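Local structure of ATP phosphoribosyltransferase regulatory subunit (Lactococcus lactis, 1Z7M) at residues 159-173 against 323-337. The protein serves histidine biosynthesis as a regulatory subunit required for its first step, and may pass feedback inhibition by histidine on to ATP phosphoribosyltransferase. Residues are numbered along the deposited sequence; the frame is centred on the assembly and turned at random.
Sequences ILSLALQVIEQLGLN and FCCHMDTILKALERQ
Phe323 stands on strand 320-326 and pushes its ring up against helix 152-169. Ala163 CB lies over one ring face, a CH-pi contact 4.0 Å from the ring centroid and 27° off the normal. The rim meets other residues: Ile159 CG2 lies in the ring plane, 3.6 Å from Phe323 CD2, and Val166 CG2 is 3.7 Å from Phe323 CZ. CG of Phe323 sits between its backbone N and carbonyl carbon (chi1 67°), which raises the ring from the strand to the helix. Two residues on, Cys325 SG touches the other branch of Val166, CG1. Strand 323-326 and helix 159-169 run nearly parallel. His326 then takes the N-cap position of helix 327-338. On that helix Ile330 reaches Leu170 with CD1 and Leu172 with CG2, crossing both side chains at about a right angle. Leu172 CD2 lies 3.7 Å from Leu334 CD2. It also packs on Ala333 CB. Leu334 CD2 also lies against the Gly171 carbonyl. Gln337 extends from the last turn and stacks its amide on that of Asn173, the planes 12° apart. An alanine in place of Gln337 would probably strip the Asn173 amide of its stacking partner and uncover the chain at Gly171 and Leu172. The contact joins the central sheet of this class-II synthetase-like fold to a helix on its face, and the loop after that helix to the C-terminal helix. Its chemistry is mainly apolar and buried, with amide groups at one end, so shape more than charge probably holds it.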
loop_
_atom_site.group_PDB
_atom_site.type_symbol
_atom_site.label_atom_id
_atom_site.label_comp_id
_atom_site.label_asym_id
_atom_site.label_seq_id
_atom_site.Cartn_x
_atom_site.Cartn_y
_atom_site.Cartn_z
ATOM N N ILE B 159 -4.295 -40.139 8.456
ATOM C CA ILE B 159 -5.053 -38.939 8.129
ATOM C C ILE B 159 -6.540 -39.239 7.894
ATOM O O ILE B 159 -7.396 -38.580 8.472
ATOM C CB ILE B 159 -4.423 -38.224 6.904
ATOM C CG1 ILE B 159 -3.003 -37.746 7.250
ATOM C CG2 ILE B 159 -5.253 -37.026 6.489
ATOM C CD1 ILE B 159 -2.950 -36.578 8.219
ATOM N N LEU B 160 -6.850 -40.238 7.072
ATOM C CA LEU B 160 -8.246 -40.614 6.795
ATOM C C LEU B 160 -9.002 -40.978 8.058
ATOM O O LEU B 160 -10.172 -40.650 8.231
ATOM C CB LEU B 160 -8.293 -41.815 5.858
ATOM C CG LEU B 160 -8.307 -41.522 4.367
ATOM C CD1 LEU B 160 -8.056 -42.796 3.600
ATOM C CD2 LEU B 160 -9.642 -40.927 3.992
ATOM N N SER B 161 -8.311 -41.692 8.930
ATOM C CA SER B 161 -8.880 -42.119 10.189
ATOM C C SER B 161 -9.217 -40.896 11.049
ATOM O O SER B 161 -10.362 -40.716 11.484
ATOM C CB SER B 161 -7.871 -43.009 10.898
ATOM O OG SER B 161 -8.536 -44.063 11.559
ATOM N N LEU B 162 -8.204 -40.059 11.278
ATOM C CA LEU B 162 -8.327 -38.832 12.066
ATOM C C LEU B 162 -9.467 -37.982 11.556
ATOM O O LEU B 162 -10.308 -37.545 12.326
ATOM C CB LEU B 162 -7.043 -38.021 11.972
ATOM C CG LEU B 162 -6.373 -37.648 13.288
ATOM C CD1 LEU B 162 -5.107 -36.840 12.993
ATOM C CD2 LEU B 162 -7.336 -36.864 14.150
ATOM N N ALA B 163 -9.475 -37.737 10.251
ATOM C CA ALA B 163 -10.520 -36.948 9.618
ATOM C C ALA B 163 -11.903 -37.462 10.019
ATOM O O ALA B 163 -12.803 -36.685 10.347
ATOM C CB ALA B 163 -10.361 -36.994 8.104
ATOM N N LEU B 164 -12.072 -38.777 9.988
ATOM C CA LEU B 164 -13.342 -39.370 10.363
ATOM C C LEU B 164 -13.671 -39.076 11.828
ATOM O O LEU B 164 -14.836 -38.820 12.187
ATOM C CB LEU B 164 -13.302 -40.875 10.128
ATOM C CG LEU B 164 -13.355 -41.305 8.667
ATOM C CD1 LEU B 164 -13.415 -42.813 8.604
ATOM C CD2 LEU B 164 -14.575 -40.718 7.999
ATOM N N GLN B 165 -12.645 -39.113 12.675
ATOM C CA GLN B 165 -12.841 -38.840 14.089
ATOM C C GLN B 165 -13.259 -37.394 14.238
ATOM O O GLN B 165 -14.200 -37.093 14.950
ATOM C CB GLN B 165 -11.555 -39.117 14.867
ATOM C CG GLN B 165 -11.057 -40.545 14.714
ATOM C CD GLN B 165 -9.828 -40.825 15.554
ATOM O OE1 GLN B 165 -9.865 -40.711 16.777
ATOM N NE2 GLN B 165 -8.727 -41.183 14.901
ATOM N N VAL B 166 -12.570 -36.506 13.535
ATOM C CA VAL B 166 -12.875 -35.080 13.592
ATOM C C VAL B 166 -14.324 -34.805 13.226
ATOM O O VAL B 166 -14.967 -33.928 13.804
ATOM C CB VAL B 166 -11.970 -34.262 12.649
ATOM C CG1 VAL B 166 -12.383 -32.822 12.655
ATOM C CG2 VAL B 166 -10.535 -34.363 13.101
ATOM N N ILE B 167 -14.847 -35.543 12.259
ATOM C CA ILE B 167 -16.222 -35.333 11.866
ATOM C C ILE B 167 -17.140 -35.790 12.975
ATOM O O ILE B 167 -18.265 -35.299 13.108
ATOM C CB ILE B 167 -16.524 -36.091 10.610
ATOM C CG1 ILE B 167 -15.612 -35.557 9.520
ATOM C CG2 ILE B 167 -17.976 -35.943 10.239
ATOM C CD1 ILE B 167 -15.637 -36.342 8.251
ATOM N N GLU B 168 -16.655 -36.719 13.791
ATOM C CA GLU B 168 -17.468 -37.228 14.884
ATOM C C GLU B 168 -17.552 -36.270 16.054
ATOM O O GLU B 168 -18.362 -36.474 16.939
ATOM C CB GLU B 168 -16.965 -38.603 15.345
ATOM C CG GLU B 168 -18.066 -39.679 15.321
ATOM C CD GLU B 168 -19.002 -39.580 14.089
ATOM O OE1 GLU B 168 -18.519 -39.775 12.955
ATOM O OE2 GLU B 168 -20.218 -39.302 14.246
ATOM N N GLN B 169 -16.731 -35.221 16.052
ATOM C CA GLN B 169 -16.742 -34.226 17.125
ATOM C C GLN B 169 -17.601 -33.020 16.767
ATOM O O GLN B 169 -18.029 -32.271 17.636
ATOM C CB GLN B 169 -15.325 -33.755 17.433
ATOM C CG GLN B 169 -14.426 -34.832 17.991
ATOM C CD GLN B 169 -14.992 -35.464 19.247
ATOM O OE1 GLN B 169 -15.336 -34.778 20.216
ATOM N NE2 GLN B 169 -15.080 -36.783 19.239
ATOM N N LEU B 170 -17.820 -32.821 15.476
ATOM C CA LEU B 170 -18.656 -31.729 15.003
ATOM C C LEU B 170 -20.062 -32.266 15.233
ATOM O O LEU B 170 -20.374 -33.365 14.810
ATOM C CB LEU B 170 -18.423 -31.513 13.509
ATOM C CG LEU B 170 -16.983 -31.670 13.003
ATOM C CD1 LEU B 170 -16.973 -31.526 11.504
ATOM C CD2 LEU B 170 -16.065 -30.646 13.661
ATOM N N GLY B 171 -20.921 -31.517 15.897
ATOM C CA GLY B 171 -22.247 -32.050 16.146
ATOM C C GLY B 171 -23.167 -32.122 14.946
ATOM O O GLY B 171 -24.350 -31.798 15.058
ATOM N N LEU B 172 -22.650 -32.559 13.803
ATOM C CA LEU B 172 -23.456 -32.647 12.589
ATOM C C LEU B 172 -24.110 -34.014 12.425
ATOM O O LEU B 172 -23.421 -35.028 12.420
ATOM C CB LEU B 172 -22.574 -32.346 11.387
ATOM C CG LEU B 172 -21.937 -30.963 11.392
ATOM C CD1 LEU B 172 -20.920 -30.889 10.283
ATOM C CD2 LEU B 172 -23.000 -29.911 11.199
ATOM N N ASN B 173 -25.435 -34.033 12.265
ATOM C CA ASN B 173 -26.194 -35.282 12.126
ATOM C C ASN B 173 -26.007 -36.048 10.822
ATOM O O ASN B 173 -25.581 -37.198 10.844
ATOM C CB ASN B 173 -27.689 -35.034 12.319
ATOM C CG ASN B 173 -27.989 -34.173 13.523
ATOM O OD1 ASN B 173 -27.352 -34.306 14.578
ATOM N ND2 ASN B 173 -28.980 -33.289 13.382
ATOM N N PHE B 323 -5.494 -32.320 5.941
ATOM C CA PHE B 323 -6.849 -31.915 5.622
ATOM C C PHE B 323 -7.169 -30.623 6.357
ATOM O O PHE B 323 -6.405 -30.184 7.224
ATOM C CB PHE B 323 -7.865 -33.036 5.939
ATOM C CG PHE B 323 -8.022 -33.352 7.397
ATOM C CD1 PHE B 323 -8.732 -32.509 8.236
ATOM C CD2 PHE B 323 -7.493 -34.525 7.919
ATOM C CE1 PHE B 323 -8.918 -32.834 9.578
ATOM C CE2 PHE B 323 -7.672 -34.863 9.257
ATOM C CZ PHE B 323 -8.385 -34.015 10.089
ATOM N N CYS B 324 -8.294 -30.017 6.002
ATOM C CA CYS B 324 -8.683 -28.751 6.583
ATOM C C CYS B 324 -10.168 -28.663 6.853
ATOM O O CYS B 324 -10.977 -29.112 6.042
ATOM C CB CYS B 324 -8.259 -27.635 5.643
ATOM S SG CYS B 324 -9.121 -26.107 5.894
ATOM N N CYS B 325 -10.515 -28.077 7.998
ATOM C CA CYS B 325 -11.912 -27.928 8.414
ATOM C C CYS B 325 -12.424 -26.525 8.166
ATOM O O CYS B 325 -11.826 -25.546 8.599
ATOM C CB CYS B 325 -12.081 -28.273 9.903
ATOM S SG CYS B 325 -11.616 -29.957 10.309
ATOM N N HIS B 326 -13.552 -26.446 7.476
ATOM C CA HIS B 326 -14.161 -25.183 7.156
ATOM C C HIS B 326 -15.211 -24.862 8.196
ATOM O O HIS B 326 -16.401 -25.070 7.986
ATOM C CB HIS B 326 -14.740 -25.272 5.753
ATOM C CG HIS B 326 -13.731 -25.698 4.730
ATOM N ND1 HIS B 326 -13.930 -26.775 3.894
ATOM C CD2 HIS B 326 -12.484 -25.243 4.468
ATOM C CE1 HIS B 326 -12.845 -26.970 3.166
ATOM N NE2 HIS B 326 -11.952 -26.055 3.496
ATOM N N MET B 327 -14.737 -24.335 9.325
ATOM C CA MET B 327 -15.558 -23.983 10.482
ATOM C C MET B 327 -16.722 -23.047 10.199
ATOM O O MET B 327 -17.738 -23.102 10.871
ATOM C CB MET B 327 -14.664 -23.376 11.561
ATOM C CG MET B 327 -13.415 -24.178 11.884
ATOM S SD MET B 327 -13.694 -25.888 12.470
ATOM C CE MET B 327 -15.103 -25.700 13.605
ATOM N N ASP B 328 -16.576 -22.164 9.223
ATOM C CA ASP B 328 -17.668 -21.256 8.918
ATOM C C ASP B 328 -18.810 -22.072 8.368
ATOM O O ASP B 328 -19.971 -21.877 8.733
ATOM C CB ASP B 328 -17.232 -20.205 7.898
ATOM C CG ASP B 328 -16.115 -19.312 8.423
ATOM O OD1 ASP B 328 -16.351 -18.519 9.379
ATOM O OD2 ASP B 328 -14.989 -19.418 7.875
ATOM N N THR B 329 -18.468 -22.996 7.482
ATOM C CA THR B 329 -19.463 -23.861 6.886
ATOM C C THR B 329 -20.042 -24.789 7.952
ATOM O O THR B 329 -21.240 -25.061 7.960
ATOM C CB THR B 329 -18.852 -24.673 5.736
ATOM O OG1 THR B 329 -18.314 -23.769 4.755
ATOM C CG2 THR B 329 -19.918 -25.551 5.073
ATOM N N ILE B 330 -19.199 -25.248 8.869
ATOM C CA ILE B 330 -19.665 -26.125 9.933
ATOM C C ILE B 330 -20.629 -25.401 10.894
ATOM O O ILE B 330 -21.694 -25.915 11.224
ATOM C CB ILE B 330 -18.452 -26.730 10.704
ATOM C CG1 ILE B 330 -17.582 -27.537 9.730
ATOM C CG2 ILE B 330 -18.935 -27.629 11.849
ATOM C CD1 ILE B 330 -16.295 -28.075 10.305
ATOM N N LEU B 331 -20.281 -24.198 11.325
ATOM C CA LEU B 331 -21.153 -23.469 12.237
ATOM C C LEU B 331 -22.451 -23.079 11.539
ATOM O O LEU B 331 -23.525 -23.094 12.131
ATOM C CB LEU B 331 -20.444 -22.219 12.760
ATOM C CG LEU B 331 -19.127 -22.410 13.520
ATOM C CD1 LEU B 331 -18.570 -21.053 13.874
ATOM C CD2 LEU B 331 -19.343 -23.240 14.771
ATOM N N LYS B 332 -22.343 -22.720 10.273
ATOM C CA LYS B 332 -23.515 -22.342 9.506
ATOM C C LYS B 332 -24.438 -23.549 9.376
ATOM O O LYS B 332 -25.656 -23.399 9.336
ATOM C CB LYS B 332 -23.087 -21.867 8.126
ATOM C CG LYS B 332 -24.216 -21.374 7.235
ATOM C CD LYS B 332 -23.644 -20.832 5.923
ATOM C CE LYS B 332 -22.652 -19.688 6.204
ATOM N NZ LYS B 332 -21.488 -19.677 5.267
ATOM N N ALA B 333 -23.844 -24.742 9.314
ATOM C CA ALA B 333 -24.601 -25.987 9.189
ATOM C C ALA B 333 -25.192 -26.406 10.525
ATOM O O ALA B 333 -26.286 -26.957 10.574
ATOM C CB ALA B 333 -23.715 -27.097 8.645
ATOM N N LEU B 334 -24.466 -26.144 11.606
ATOM C CA LEU B 334 -24.956 -26.492 12.930
ATOM C C LEU B 334 -26.177 -25.657 13.248
ATOM O O LEU B 334 -27.037 -26.074 14.011
ATOM C CB LEU B 334 -23.889 -26.242 13.988
ATOM C CG LEU B 334 -22.718 -27.215 14.008
ATOM C CD1 LEU B 334 -21.598 -26.606 14.798
ATOM C CD2 LEU B 334 -23.134 -28.541 14.602
ATOM N N GLU B 335 -26.256 -24.466 12.675
ATOM C CA GLU B 335 -27.405 -23.624 12.930
ATOM C C GLU B 335 -28.615 -24.076 12.138
ATOM O O GLU B 335 -29.686 -24.282 12.706
ATOM C CB GLU B 335 -27.082 -22.179 12.611
ATOM C CG GLU B 335 -26.324 -21.506 13.724
ATOM C CD GLU B 335 -25.992 -20.079 13.392
ATOM O OE1 GLU B 335 -26.902 -19.354 12.922
ATOM O OE2 GLU B 335 -24.825 -19.683 13.607
ATOM N N ARG B 336 -28.455 -24.230 10.827
ATOM C CA ARG B 336 -29.563 -24.680 9.997
ATOM C C ARG B 336 -30.099 -25.974 10.596
ATOM O O ARG B 336 -31.311 -26.135 10.782
ATOM C CB ARG B 336 -29.102 -24.927 8.558
ATOM C CG ARG B 336 -28.726 -23.663 7.797
ATOM C CD ARG B 336 -28.505 -23.966 6.320
ATOM N NE ARG B 336 -29.721 -24.484 5.684
ATOM C CZ ARG B 336 -29.777 -24.998 4.453
ATOM N NH1 ARG B 336 -28.683 -25.075 3.701
ATOM N NH2 ARG B 336 -30.935 -25.435 3.973
ATOM N N GLN B 337 -29.180 -26.879 10.919
ATOM C CA GLN B 337 -29.518 -28.177 11.493
ATOM C C GLN B 337 -30.432 -28.061 12.716
ATOM O O GLN B 337 -31.384 -28.833 12.876
ATOM C CB GLN B 337 -28.229 -28.902 11.882
ATOM C CG GLN B 337 -28.383 -30.377 12.191
ATOM C CD GLN B 337 -27.069 -31.021 12.614
ATOM O OE1 GLN B 337 -26.550 -30.752 13.693
ATOM N NE2 GLN B 337 -26.520 -31.866 11.752
#